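Side-chain contacts in silicatein alpha (Tethya aurantium, PDB 6ZQ3), which belongs to the papain family of peptidases and probably takes part in forming the silica of marine sponge spicules: residues E141-A144 with F145-Y148; V6-R9 with T10-A13; E51-I54 with I55-V59; G83-G87 with G88-F92. All blocks are in the same frame, centred on the assembly; numbering follows the deposited sequence.

Contact 1. Residues E141-A144 with F145-Y148; sequences ESNA and FRFY
Ser-142 meets Arg-146 at the start of the short helix 143-146, an N-capped helical turn in the papain-type domain built round the mixed sheet. The backbone bonds define the turn. Arg-146 N bonds to Ser-142 O at 2.9 Å, and Phe-147 N to Asn-143 O, also at 2.9 Å, just where the chain leaves helical geometry. The capping bond comes from a side chain. Because chi1 of 175° swings the Ser-142 hydroxyl to the side of its carbonyl carbon, OG lies 2.8 Å from Ala-144 N and accepts a hydrogen bond from it, serving an amide of the first turn. Were an alanine here instead, the N-H of Ala-144 would probably be left without this acceptor and the helix start less firmly fixed.

Packing divides the turn into two sides. Phe-145 and Tyr-148 are buried: both rings meet Trp-191, Phe-145 also meets Trp-187, and the Tyr-148 hydroxyl is bonded to Gly-151 O. On the solvent side, Asn-143 reaches one helical turn ahead to the rim of the Phe-147 ring, with the amide standing nearly upright to it (planes 83° apart). Arg-146 CD sits over one face of that ring, 3.1 Å above its plane and offset toward the rim, while at the ring edge Asn-143 OD1 comes within 3.1 Å of Phe-147 CE2.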
ATOM      1  N   GLU A 141       7.603 -12.520   7.331  1.00 66.26           N
ATOM      2  CA  GLU A 141       7.671 -13.519   8.413  1.00 64.56           C
ATOM      3  C   GLU A 141       8.912 -13.328   9.317  1.00 64.39           C
ATOM      4  O   GLU A 141       8.819 -13.403  10.543  1.00 70.11           O
ATOM      5  N   SER A 142      10.060 -13.066   8.702  1.00 59.04           N
ATOM      6  CA  SER A 142      11.327 -12.949   9.405  1.00 51.21           C
ATOM      7  C   SER A 142      11.321 -11.958  10.576  1.00 55.39           C
ATOM      8  O   SER A 142      10.718 -10.874  10.533  1.00 55.92           O
ATOM      9  CB  SER A 142      12.427 -12.543   8.422  1.00 50.77           C
ATOM     10  OG  SER A 142      13.674 -12.310   9.074  1.00 51.18           O
ATOM     11  N   ASN A 143      12.074 -12.325  11.605  1.00 57.40           N
ATOM     12  CA  ASN A 143      12.311 -11.466  12.729  1.00 54.80           C
ATOM     13  C   ASN A 143      13.102 -10.238  12.272  1.00 50.23           C
ATOM     14  O   ASN A 143      13.086  -9.179  12.909  1.00 43.77           O
ATOM     15  CB  ASN A 143      13.073 -12.262  13.767  1.00 62.63           C
ATOM     16  CG  ASN A 143      12.883 -11.735  15.167  1.00 70.89           C
ATOM     17  OD1 ASN A 143      11.792 -11.312  15.529  1.00 74.00           O
ATOM     18  ND2 ASN A 143      13.949 -11.785  15.979  1.00 73.84           N
ATOM     19  N   ALA A 144      13.791 -10.390  11.148  1.00 48.37           N
ATOM     20  CA  ALA A 144      14.612  -9.319  10.605  1.00 52.37           C
ATOM     21  C   ALA A 144      13.735  -8.213  10.054  1.00 53.14           C
ATOM     22  O   ALA A 144      14.042  -7.013  10.223  1.00 51.04           O
ATOM     23  CB  ALA A 144      15.546  -9.859   9.523  1.00 53.79           C
ATOM     24  N   PHE A 145      12.659  -8.627   9.381  1.00 50.09           N
ATOM     25  CA  PHE A 145      11.624  -7.696   8.946  1.00 47.36           C
ATOM     26  C   PHE A 145      10.846  -7.109  10.123  1.00 42.48           C
ATOM     27  O   PHE A 145      10.678  -5.894  10.257  1.00 40.83           O
ATOM     28  CB  PHE A 145      10.625  -8.388   8.012  1.00 50.98           C
ATOM     29  CG  PHE A 145       9.669  -7.419   7.380  1.00 50.29           C
ATOM     30  CD1 PHE A 145      10.037  -6.730   6.231  1.00 44.83           C
ATOM     31  CD2 PHE A 145       8.443  -7.126   7.987  1.00 46.48           C
ATOM     32  CE1 PHE A 145       9.194  -5.812   5.683  1.00 45.23           C
ATOM     33  CE2 PHE A 145       7.601  -6.206   7.430  1.00 42.43           C
ATOM     34  CZ  PHE A 145       7.974  -5.552   6.284  1.00 44.79           C
ATOM     35  N   ARG A 146      10.347  -7.988  10.966  1.00 39.71           N
ATOM     36  CA  ARG A 146       9.598  -7.570  12.129  1.00 44.92           C
ATOM     37  C   ARG A 146      10.361  -6.527  12.909  1.00 45.63           C
ATOM     38  O   ARG A 146       9.784  -5.566  13.368  1.00 47.65           O
ATOM     39  CB  ARG A 146       9.310  -8.804  12.977  1.00 53.15           C
ATOM     40  CG  ARG A 146       8.329  -8.622  14.124  1.00 62.10           C
ATOM     41  CD  ARG A 146       9.057  -8.657  15.451  1.00 72.64           C
ATOM     42  NE  ARG A 146       8.331  -9.295  16.553  1.00 80.55           N
ATOM     43  CZ  ARG A 146       7.241  -8.805  17.134  1.00 84.57           C
ATOM     44  NH1 ARG A 146       6.674  -7.691  16.687  1.00 89.52           N
ATOM     45  NH2 ARG A 146       6.696  -9.456  18.151  1.00 83.09           N
ATOM     46  N   PHE A 147      11.679  -6.696  13.004  1.00 51.81           N
ATOM     47  CA  PHE A 147      12.565  -5.735  13.676  1.00 53.84           C
ATOM     48  C   PHE A 147      13.564  -5.013  12.775  1.00 51.65           C
ATOM     49  O   PHE A 147      14.621  -4.628  13.226  1.00 49.24           O
ATOM     50  CB  PHE A 147      13.335  -6.452  14.780  1.00 50.90           C
ATOM     51  CG  PHE A 147      12.460  -6.930  15.895  1.00 50.30           C
ATOM     52  CD1 PHE A 147      11.706  -6.018  16.624  1.00 50.46           C
ATOM     53  CD2 PHE A 147      12.392  -8.288  16.219  1.00 48.35           C
ATOM     54  CE1 PHE A 147      10.886  -6.443  17.655  1.00 53.42           C
ATOM     55  CE2 PHE A 147      11.600  -8.722  17.251  1.00 48.26           C
ATOM     56  CZ  PHE A 147      10.840  -7.805  17.969  1.00 55.87           C
ATOM     57  N   TYR A 148      13.225  -4.795  11.517  1.00 52.17           N
ATOM     58  CA  TYR A 148      14.090  -4.021  10.629  1.00 52.49           C
ATOM     59  C   TYR A 148      14.273  -2.616  11.152  1.00 51.06           C
ATOM     60  O   TYR A 148      13.303  -2.003  11.585  1.00 62.40           O
ATOM     61  CB  TYR A 148      13.477  -3.966   9.242  1.00 51.72           C
ATOM     62  CG  TYR A 148      14.072  -2.931   8.323  1.00 49.26           C
ATOM     63  CD1 TYR A 148      13.592  -1.630   8.318  1.00 49.29           C
ATOM     64  CD2 TYR A 148      15.075  -3.259   7.428  1.00 47.58           C
ATOM     65  CE1 TYR A 148      14.104  -0.667   7.457  1.00 46.21           C
ATOM     66  CE2 TYR A 148      15.597  -2.308   6.563  1.00 47.43           C
ATOM     67  CZ  TYR A 148      15.103  -1.013   6.583  1.00 45.28           C
ATOM     68  OH  TYR A 148      15.612  -0.053   5.735  1.00 48.19           O
TER

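Contact 2. Residues V6-R9 with T10-A13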
ATOM      1  N   VAL A   6      13.560   6.995  -8.360  1.00 67.55           N
ATOM      2  CA  VAL A   6      12.428   7.875  -8.090  1.00 63.37           C
ATOM      3  C   VAL A   6      12.099   7.823  -6.607  1.00 57.66           C
ATOM      4  O   VAL A   6      12.430   6.873  -5.923  1.00 53.51           O
ATOM      5  CB  VAL A   6      11.135   7.502  -8.869  1.00 66.93           C
ATOM      6  CG1 VAL A   6      10.362   8.763  -9.253  1.00 65.06           C
ATOM      7  CG2 VAL A   6      11.446   6.708 -10.117  1.00 71.78           C
ATOM      8  N   ASP A   7      11.447   8.873  -6.130  1.00 55.95           N
ATOM      9  CA  ASP A   7      10.720   8.848  -4.883  1.00 50.36           C
ATOM     10  C   ASP A   7       9.554   9.792  -5.101  1.00 49.33           C
ATOM     11  O   ASP A   7       9.766  10.968  -5.430  1.00 48.27           O
ATOM     12  CB  ASP A   7      11.620   9.330  -3.759  1.00 51.78           C
ATOM     13  CG  ASP A   7      10.892   9.490  -2.443  1.00 50.98           C
ATOM     14  OD1 ASP A   7       9.646   9.495  -2.413  1.00 54.12           O
ATOM     15  OD2 ASP A   7      11.577   9.625  -1.421  1.00 55.77           O
ATOM     16  N   TRP A   8       8.328   9.296  -4.929  1.00 48.14           N
ATOM     17  CA  TRP A   8       7.143  10.069  -5.325  1.00 48.27           C
ATOM     18  C   TRP A   8       6.803  11.221  -4.377  1.00 52.30           C
ATOM     19  O   TRP A   8       5.894  12.013  -4.666  1.00 47.38           O
ATOM     20  CB  TRP A   8       5.938   9.155  -5.515  1.00 52.85           C
ATOM     21  CG  TRP A   8       5.968   8.487  -6.829  1.00 52.76           C
ATOM     22  CD1 TRP A   8       6.176   7.169  -7.080  1.00 51.49           C
ATOM     23  CD2 TRP A   8       5.825   9.121  -8.097  1.00 54.65           C
ATOM     24  NE1 TRP A   8       6.162   6.940  -8.429  1.00 49.30           N
ATOM     25  CE2 TRP A   8       5.948   8.127  -9.074  1.00 49.36           C
ATOM     26  CE3 TRP A   8       5.591  10.441  -8.498  1.00 54.91           C
ATOM     27  CZ2 TRP A   8       5.850   8.405 -10.431  1.00 53.46           C
ATOM     28  CZ3 TRP A   8       5.483  10.714  -9.845  1.00 54.45           C
ATOM     29  CH2 TRP A   8       5.618   9.702 -10.799  1.00 52.97           C
ATOM     30  N   ARG A   9       7.538  11.346  -3.266  1.00 51.54           N
ATOM     31  CA  ARG A   9       7.473  12.584  -2.496  1.00 51.00           C
ATOM     32  C   ARG A   9       8.017  13.758  -3.298  1.00 51.98           C
ATOM     33  O   ARG A   9       7.715  14.914  -2.999  1.00 57.46           O
ATOM     34  CB  ARG A   9       8.237  12.470  -1.208  1.00 51.18           C
ATOM     35  CG  ARG A   9       7.554  11.585  -0.202  1.00 52.50           C
ATOM     36  CD  ARG A   9       8.427  11.425   1.022  1.00 53.47           C
ATOM     37  NE  ARG A   9       9.691  10.769   0.687  1.00 55.56           N
ATOM     38  CZ  ARG A   9      10.571  10.343   1.584  1.00 57.47           C
ATOM     39  NH1 ARG A   9      10.337  10.514   2.886  1.00 58.40           N
ATOM     40  NH2 ARG A   9      11.682   9.735   1.174  1.00 54.64           N
ATOM     41  N   THR A  10       8.820  13.467  -4.308  1.00 50.06           N
ATOM     42  CA  THR A  10       9.299  14.496  -5.218  1.00 53.00           C
ATOM     43  C   THR A  10       8.159  15.178  -5.978  1.00 59.05           C
ATOM     44  O   THR A  10       8.283  16.336  -6.376  1.00 62.01           O
ATOM     45  CB  THR A  10      10.294  13.878  -6.200  1.00 51.26           C
ATOM     46  OG1 THR A  10      11.466  13.526  -5.467  1.00 60.82           O
ATOM     47  CG2 THR A  10      10.689  14.845  -7.233  1.00 56.05           C
ATOM     48  N   LYS A  11       7.058  14.449  -6.175  1.00 58.76           N
ATOM     49  CA  LYS A  11       5.873  14.969  -6.834  1.00 58.14           C
ATOM     50  C   LYS A  11       4.718  15.256  -5.860  1.00 54.81           C
ATOM     51  O   LYS A  11       3.577  15.465  -6.284  1.00 46.72           O
ATOM     52  CB  LYS A  11       5.446  13.991  -7.926  1.00 59.68           C
ATOM     53  CG  LYS A  11       5.731  14.503  -9.329  1.00 65.23           C
ATOM     54  CD  LYS A  11       4.764  15.621  -9.676  1.00 72.05           C
ATOM     55  CE  LYS A  11       4.710  15.896 -11.169  1.00 77.04           C
ATOM     56  NZ  LYS A  11       3.423  16.577 -11.506  1.00 79.94           N
ATOM     57  N   GLY A  12       5.024  15.287  -4.560  1.00 53.76           N
ATOM     58  CA  GLY A  12       4.001  15.481  -3.515  1.00 58.09           C
ATOM     59  C   GLY A  12       2.885  14.432  -3.502  1.00 57.15           C
ATOM     60  O   GLY A  12       1.745  14.740  -3.151  1.00 63.84           O
ATOM     61  N   ALA A  13       3.229  13.197  -3.857  1.00 50.27           N
ATOM     62  CA  ALA A  13       2.270  12.131  -4.059  1.00 48.96           C
ATOM     63  C   ALA A  13       2.206  11.116  -2.911  1.00 47.77           C
ATOM     64  O   ALA A  13       1.560  10.073  -3.068  1.00 46.41           O
ATOM     65  CB  ALA A  13       2.610  11.398  -5.360  1.00 51.43           C
TER
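Trp-8 and Lys-11 run side by side in the same direction. With chi1 of -80° setting Trp-8 CG beside its backbone N, the indole lies edge-on to the lysine, whose CB is in the ring plane and 3.6 Å from Trp-8 CE3. Ala-13 joins them, its CB 4.0 Å from Trp-8 CB. In the backbone, Trp-8 O is gripped by two amides arriving from opposite faces of its carbonyl plane, Lys-11 N at 3.1 Å and Ala-13 N at 3.0 Å. One residue earlier, Asp-7 O accepts from Thr-10 N at 2.9 Å and, weakly, from Thr-10 OG1.

A second shell sets these groups in place. Asp-7 OD2 offers its syn lone pair to Arg-9 NH2 in a salt bridge, 2.6 Å long and in the guanidinium plane. Further out, Trp-8 NE1 bonds to Val-128 O, and Leu-41 of helix 26-43 touches Trp-8, Lys-11 and Ala-13 alike. A serine in place of Trp-8 would probably leave Val-128 O without this donor and open a gap beside Leu-41. The bond from Arg-9 N to Asp-7 OD1 (2.9 Å) makes an Asx turn, which leads from strand 6-7 into a 3-10 turn near the N terminus of the mature papain-type chain.

Contact 3. Residues E51-I54 with I55-V59; sequences EQNI and IDCSV
Helix 51-57, in the helical domain of the papain fold, is spanned here from Gln-52 and Ile-54 to Asp-56 and Ser-58, one turn on. Its backbone ladder includes the 2.8 Å bond from Asp-56 N to Gln-52 O. The side chains of the same two residues bond as well: Gln-52 NE2, which also bonds to Lys-95 O, donates a hydrogen bond to Asp-56 OD2 at 3.1 Å, meeting the oxygen on the syn side but 25° out of the carboxylate plane; amide and carboxylate planes are turned 64° apart. At the helix end, chi1 of 76° places Ser-58 OG between its backbone N and carbonyl carbon, and from there the hydroxyl reaches Ile-54 O at 2.8 Å; OG is also hydrogen-bonded to Asn-63 ND2. Ser-58 N comes to the Ile-54 oxygen from the opposite face at 3.2 Å, so the carbonyl is clamped by a single residue.

Asn-53 ND2 lies 3.4 Å from Cys-57 SG, which is tied to Cys-99 by a disulfide, while OD1 of the same amide accepts from Asp-85 N. Ile-54 turns to helix 26-43, packing on Tyr-27, Ala-28 and Met-32. Ser-97 N bonds to Asp-56 OD1 and the Tyr-90 hydroxyl to OD2; with Gln-52 NE2, three donors reach this group, consistent with a buried carboxylate whose charge is probably balanced by these hydrogen bonds.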
ATOM      1  N   GLU A  51      -8.485   4.508   5.615  1.00 44.74           N
ATOM      2  CA  GLU A  51      -8.325   3.080   5.735  1.00 45.19           C
ATOM      3  C   GLU A  51      -9.415   2.485   6.618  1.00 45.54           C
ATOM      4  O   GLU A  51      -9.681   1.284   6.552  1.00 48.31           O
ATOM      5  CB  GLU A  51      -6.986   2.768   6.381  1.00 50.67           C
ATOM      6  CG  GLU A  51      -5.773   3.190   5.578  1.00 57.15           C
ATOM      7  CD  GLU A  51      -5.317   4.612   5.852  1.00 62.48           C
ATOM      8  OE1 GLU A  51      -5.841   5.224   6.809  1.00 69.03           O
ATOM      9  OE2 GLU A  51      -4.443   5.114   5.099  1.00 66.52           O
ATOM     10  N   GLN A  52     -10.001   3.307   7.484  1.00 40.93           N
ATOM     11  CA  GLN A  52     -11.042   2.855   8.379  1.00 41.55           C
ATOM     12  C   GLN A  52     -12.290   2.540   7.560  1.00 45.49           C
ATOM     13  O   GLN A  52     -13.037   1.566   7.835  1.00 42.39           O
ATOM     14  CB  GLN A  52     -11.311   3.970   9.392  1.00 43.43           C
ATOM     15  CG  GLN A  52     -12.243   3.594  10.539  1.00 45.35           C
ATOM     16  CD  GLN A  52     -11.829   2.353  11.295  1.00 46.73           C
ATOM     17  OE1 GLN A  52     -10.656   2.131  11.565  1.00 49.26           O
ATOM     18  NE2 GLN A  52     -12.808   1.531  11.654  1.00 55.84           N
ATOM     19  N   ASN A  53     -12.508   3.385   6.547  1.00 43.84           N
ATOM     20  CA  ASN A  53     -13.612   3.217   5.597  1.00 46.33           C
ATOM     21  C   ASN A  53     -13.557   1.827   4.988  1.00 47.42           C
ATOM     22  O   ASN A  53     -14.563   1.130   4.961  1.00 51.95           O
ATOM     23  CB  ASN A  53     -13.505   4.286   4.503  1.00 46.18           C
ATOM     24  CG  ASN A  53     -14.769   4.460   3.727  1.00 44.56           C
ATOM     25  OD1 ASN A  53     -14.954   5.471   3.068  1.00 44.49           O
ATOM     26  ND2 ASN A  53     -15.647   3.478   3.795  1.00 48.49           N
ATOM     27  N   ILE A  54     -12.367   1.432   4.534  1.00 46.12           N
ATOM     28  CA  ILE A  54     -12.163   0.141   3.900  1.00 50.65           C
ATOM     29  C   ILE A  54     -12.345  -0.978   4.919  1.00 51.51           C
ATOM     30  O   ILE A  54     -12.884  -2.045   4.599  1.00 53.57           O
ATOM     31  CB  ILE A  54     -10.750   0.007   3.287  1.00 49.66           C
ATOM     32  CG1 ILE A  54     -10.680   0.612   1.894  1.00 58.36           C
ATOM     33  CG2 ILE A  54     -10.375  -1.445   3.122  1.00 50.30           C
ATOM     34  CD1 ILE A  54     -10.883   2.100   1.858  1.00 62.88           C
ATOM     35  N   ILE A  55     -11.866  -0.757   6.135  1.00 48.19           N
ATOM     36  CA  ILE A  55     -11.979  -1.792   7.170  1.00 51.37           C
ATOM     37  C   ILE A  55     -13.433  -2.037   7.538  1.00 46.65           C
ATOM     38  O   ILE A  55     -13.895  -3.177   7.493  1.00 40.01           O
ATOM     39  CB  ILE A  55     -11.143  -1.465   8.431  1.00 51.65           C
ATOM     40  CG1 ILE A  55      -9.669  -1.727   8.132  1.00 51.15           C
ATOM     41  CG2 ILE A  55     -11.565  -2.334   9.609  1.00 53.10           C
ATOM     42  CD1 ILE A  55      -8.711  -0.850   8.911  1.00 55.25           C
ATOM     43  N   ASP A  56     -14.144  -0.968   7.881  1.00 44.98           N
ATOM     44  CA  ASP A  56     -15.545  -1.094   8.237  1.00 47.16           C
ATOM     45  C   ASP A  56     -16.447  -1.651   7.132  1.00 48.23           C
ATOM     46  O   ASP A  56     -17.378  -2.397   7.448  1.00 56.62           O
ATOM     47  CB  ASP A  56     -16.111   0.251   8.697  1.00 47.42           C
ATOM     48  CG  ASP A  56     -15.432   0.761   9.923  1.00 46.87           C
ATOM     49  OD1 ASP A  56     -14.755  -0.050  10.599  1.00 44.05           O
ATOM     50  OD2 ASP A  56     -15.561   1.968  10.211  1.00 48.10           O
ATOM     51  N   CYS A  57     -16.204  -1.305   5.867  1.00 45.01           N
ATOM     52  CA  CYS A  57     -17.263  -1.474   4.832  1.00 46.10           C
ATOM     53  C   CYS A  57     -16.999  -2.504   3.743  1.00 46.69           C
ATOM     54  O   CYS A  57     -17.880  -2.772   2.939  1.00 50.83           O
ATOM     55  CB  CYS A  57     -17.577  -0.138   4.159  1.00 43.53           C
ATOM     56  SG  CYS A  57     -17.710   1.259   5.299  1.00 52.98           S
ATOM     57  N   SER A  58     -15.812  -3.090   3.701  1.00 46.33           N
ATOM     58  CA  SER A  58     -15.507  -4.033   2.639  1.00 45.92           C
ATOM     59  C   SER A  58     -15.665  -5.501   3.046  1.00 45.43           C
ATOM     60  O   SER A  58     -15.189  -6.378   2.338  1.00 45.01           O
ATOM     61  CB  SER A  58     -14.093  -3.778   2.095  1.00 47.22           C
ATOM     62  OG  SER A  58     -13.097  -4.272   2.970  1.00 47.95           O
ATOM     63  N   VAL A  59     -16.341  -5.782   4.158  1.00 49.06           N
ATOM     64  CA  VAL A  59     -16.557  -7.189   4.579  1.00 50.34           C
ATOM     65  C   VAL A  59     -17.344  -7.986   3.538  1.00 51.28           C
ATOM     66  O   VAL A  59     -17.007  -9.140   3.278  1.00 55.57           O
ATOM     67  CB  VAL A  59     -17.212  -7.314   5.980  1.00 47.36           C
ATOM     68  CG1 VAL A  59     -17.647  -8.744   6.264  1.00 48.87           C
ATOM     69  CG2 VAL A  59     -16.217  -6.892   7.035  1.00 49.07           C
TER

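Contact 4. Residues G83-G87 with G88-F92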
ATOM      1  N   GLY A  83     -16.524   5.492  -4.555  1.00 65.26           N
ATOM      2  CA  GLY A  83     -15.787   6.445  -3.714  1.00 65.31           C
ATOM      3  C   GLY A  83     -15.219   5.928  -2.395  1.00 63.32           C
ATOM      4  O   GLY A  83     -15.703   4.950  -1.811  1.00 61.89           O
ATOM      5  N   VAL A  84     -14.180   6.604  -1.925  1.00 62.11           N
ATOM      6  CA  VAL A  84     -13.646   6.371  -0.589  1.00 58.86           C
ATOM      7  C   VAL A  84     -13.603   7.696   0.163  1.00 51.92           C
ATOM      8  O   VAL A  84     -13.326   8.730  -0.433  1.00 45.27           O
ATOM      9  CB  VAL A  84     -12.246   5.717  -0.667  1.00 63.99           C
ATOM     10  CG1 VAL A  84     -11.169   6.749  -0.953  1.00 64.29           C
ATOM     11  CG2 VAL A  84     -11.955   4.915   0.604  1.00 58.99           C
ATOM     12  N   ASP A  85     -13.919   7.670   1.456  1.00 46.60           N
ATOM     13  CA  ASP A  85     -13.816   8.874   2.261  1.00 49.99           C
ATOM     14  C   ASP A  85     -12.346   9.171   2.597  1.00 53.02           C
ATOM     15  O   ASP A  85     -11.496   8.262   2.643  1.00 51.97           O
ATOM     16  CB  ASP A  85     -14.601   8.750   3.578  1.00 52.56           C
ATOM     17  CG  ASP A  85     -16.094   8.949   3.407  1.00 58.90           C
ATOM     18  OD1 ASP A  85     -16.551   9.461   2.350  1.00 57.88           O
ATOM     19  OD2 ASP A  85     -16.818   8.603   4.370  1.00 65.43           O
ATOM     20  N   ASP A  86     -12.071  10.442   2.871  1.00 48.75           N
ATOM     21  CA  ASP A  86     -10.762  10.840   3.313  1.00 57.32           C
ATOM     22  C   ASP A  86     -10.661  10.752   4.821  1.00 54.04           C
ATOM     23  O   ASP A  86     -11.673  10.726   5.507  1.00 51.80           O
ATOM     24  CB  ASP A  86     -10.404  12.236   2.800  1.00 66.30           C
ATOM     25  CG  ASP A  86     -11.450  13.235   3.088  1.00 66.43           C
ATOM     26  OD1 ASP A  86     -11.782  13.403   4.285  1.00 67.90           O
ATOM     27  OD2 ASP A  86     -11.931  13.843   2.105  1.00 75.96           O
ATOM     28  N   GLY A  87      -9.421  10.712   5.308  1.00 53.37           N
ATOM     29  CA  GLY A  87      -9.115  10.403   6.697  1.00 55.25           C
ATOM     30  C   GLY A  87      -9.719  11.425   7.624  1.00 58.71           C
ATOM     31  O   GLY A  87     -10.377  11.060   8.602  1.00 59.54           O
ATOM     32  N   GLY A  88      -9.515  12.706   7.284  1.00 62.27           N
ATOM     33  CA  GLY A  88      -9.985  13.858   8.077  1.00 61.00           C
ATOM     34  C   GLY A  88     -11.322  13.525   8.686  1.00 66.10           C
ATOM     35  O   GLY A  88     -11.476  13.538   9.905  1.00 65.74           O
ATOM     36  N   SER A  89     -12.263  13.145   7.827  1.00 65.63           N
ATOM     37  CA  SER A  89     -13.630  12.874   8.244  1.00 66.45           C
ATOM     38  C   SER A  89     -13.972  11.389   8.542  1.00 64.16           C
ATOM     39  O   SER A  89     -15.049  11.118   9.071  1.00 65.68           O
ATOM     40  CB  SER A  89     -14.590  13.463   7.197  1.00 71.12           C
ATOM     41  OG  SER A  89     -14.487  14.894   7.158  1.00 73.95           O
ATOM     42  N   TYR A  90     -13.088  10.439   8.218  1.00 58.77           N
ATOM     43  CA  TYR A  90     -13.313   9.009   8.531  1.00 54.62           C
ATOM     44  C   TYR A  90     -12.036   8.396   9.122  1.00 57.58           C
ATOM     45  O   TYR A  90     -11.298   7.721   8.426  1.00 57.10           O
ATOM     46  CB  TYR A  90     -13.761   8.233   7.286  1.00 51.38           C
ATOM     47  CG  TYR A  90     -14.550   6.952   7.566  1.00 53.26           C
ATOM     48  CD1 TYR A  90     -14.396   6.229   8.774  1.00 51.15           C
ATOM     49  CD2 TYR A  90     -15.466   6.465   6.631  1.00 48.82           C
ATOM     50  CE1 TYR A  90     -15.119   5.071   9.022  1.00 47.77           C
ATOM     51  CE2 TYR A  90     -16.188   5.305   6.878  1.00 49.87           C
ATOM     52  CZ  TYR A  90     -16.014   4.608   8.071  1.00 50.77           C
ATOM     53  OH  TYR A  90     -16.760   3.451   8.312  1.00 54.43           O
ATOM     54  N   PRO A  91     -11.782   8.625  10.424  1.00 64.20           N
ATOM     55  CA  PRO A  91     -10.448   8.434  10.976  1.00 61.44           C
ATOM     56  C   PRO A  91     -10.246   7.050  11.527  1.00 55.55           C
ATOM     57  O   PRO A  91     -11.212   6.344  11.802  1.00 59.51           O
ATOM     58  CB  PRO A  91     -10.393   9.470  12.115  1.00 63.48           C
ATOM     59  CG  PRO A  91     -11.823   9.695  12.517  1.00 68.17           C
ATOM     60  CD  PRO A  91     -12.724   9.043  11.485  1.00 72.19           C
ATOM     61  N   PHE A  92      -8.984   6.680  11.690  1.00 51.93           N
ATOM     62  CA  PHE A  92      -8.606   5.338  12.082  1.00 50.02           C
ATOM     63  C   PHE A  92      -8.902   5.202  13.570  1.00 52.41           C
ATOM     64  O   PHE A  92      -8.549   6.055  14.354  1.00 54.65           O
ATOM     65  CB  PHE A  92      -7.132   5.097  11.758  1.00 45.72           C
ATOM     66  CG  PHE A  92      -6.703   3.671  11.910  1.00 45.84           C
ATOM     67  CD1 PHE A  92      -7.126   2.717  11.020  1.00 47.30           C
ATOM     68  CD2 PHE A  92      -5.860   3.283  12.949  1.00 47.94           C
ATOM     69  CE1 PHE A  92      -6.745   1.385  11.160  1.00 48.26           C
ATOM     70  CE2 PHE A  92      -5.476   1.955  13.092  1.00 47.72           C
ATOM     71  CZ  PHE A  92      -5.931   0.998  12.197  1.00 44.90           C
TER
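Asp-85 meets the Tyr-90 ring at its edge: the aspartate CB lies in the ring plane, 3.9 Å from Tyr-90 CD2, and OD2 approaches the same CD2 at 3.4 Å, with the carboxylate plane turned 53° from the ring. The pair stands across a type I beta turn, Gly-87 to Tyr-90, that follows strand 84-85 in the helical domain of the papain fold. With chi1 at -156°, the tyrosine ring leaves on the side of its own carbonyl carbon, and its CB comes to rest 3.8 Å from Asp-85 CB.

Both polar ends are held from outside the turn. Asp-85 OD2 accepts from Gln-102 N, and the Tyr-90 hydroxyl is bonded to Asp-56 of helix 51-57 and to Thr-100 N. Val-84 pairs through its backbone with strand 106-108.

Inside the turn, Tyr-90 N is shared between two carbonyls, Gly-87 O at 2.8 Å and Asp-86 O at 3.1 Å; both bonds are weak and bent, as expected of one N-H divided between two acceptors. Asp-86 folds its carboxylate back over the turn, chi1 of 51° setting CG between the backbone N and the carbonyl carbon. OD1 thereby stands 3.6 Å from Ser-89 N, too long for a firm bond, yet near enough that the negative charge probably feels the turn's amides. Past the corner the chain continues into Pro-91, whose CB packs at 3.9 Å against Gly-87 O.

Overall arrangement
From the N terminus the contacts come in the order 2, 3, 4, 1. Each closes only a local turn of the chain, and they follow in series, so none nests in or crosses another. Contact 2 ends strand 6-7 of the mixed sheet and leads on toward helix 26-43. Contacts 3 and 4 lie on the other side of that helix, in the helical domain, with centres about 10 Å apart. They touch directly, through polar bonds and the packing of Ile-54 on Val-84, joining helix 51-57 to strand 84-85. Contact 1 returns to the sheet domain at helix 143-146, its centre about 27 Å from that of contact 2.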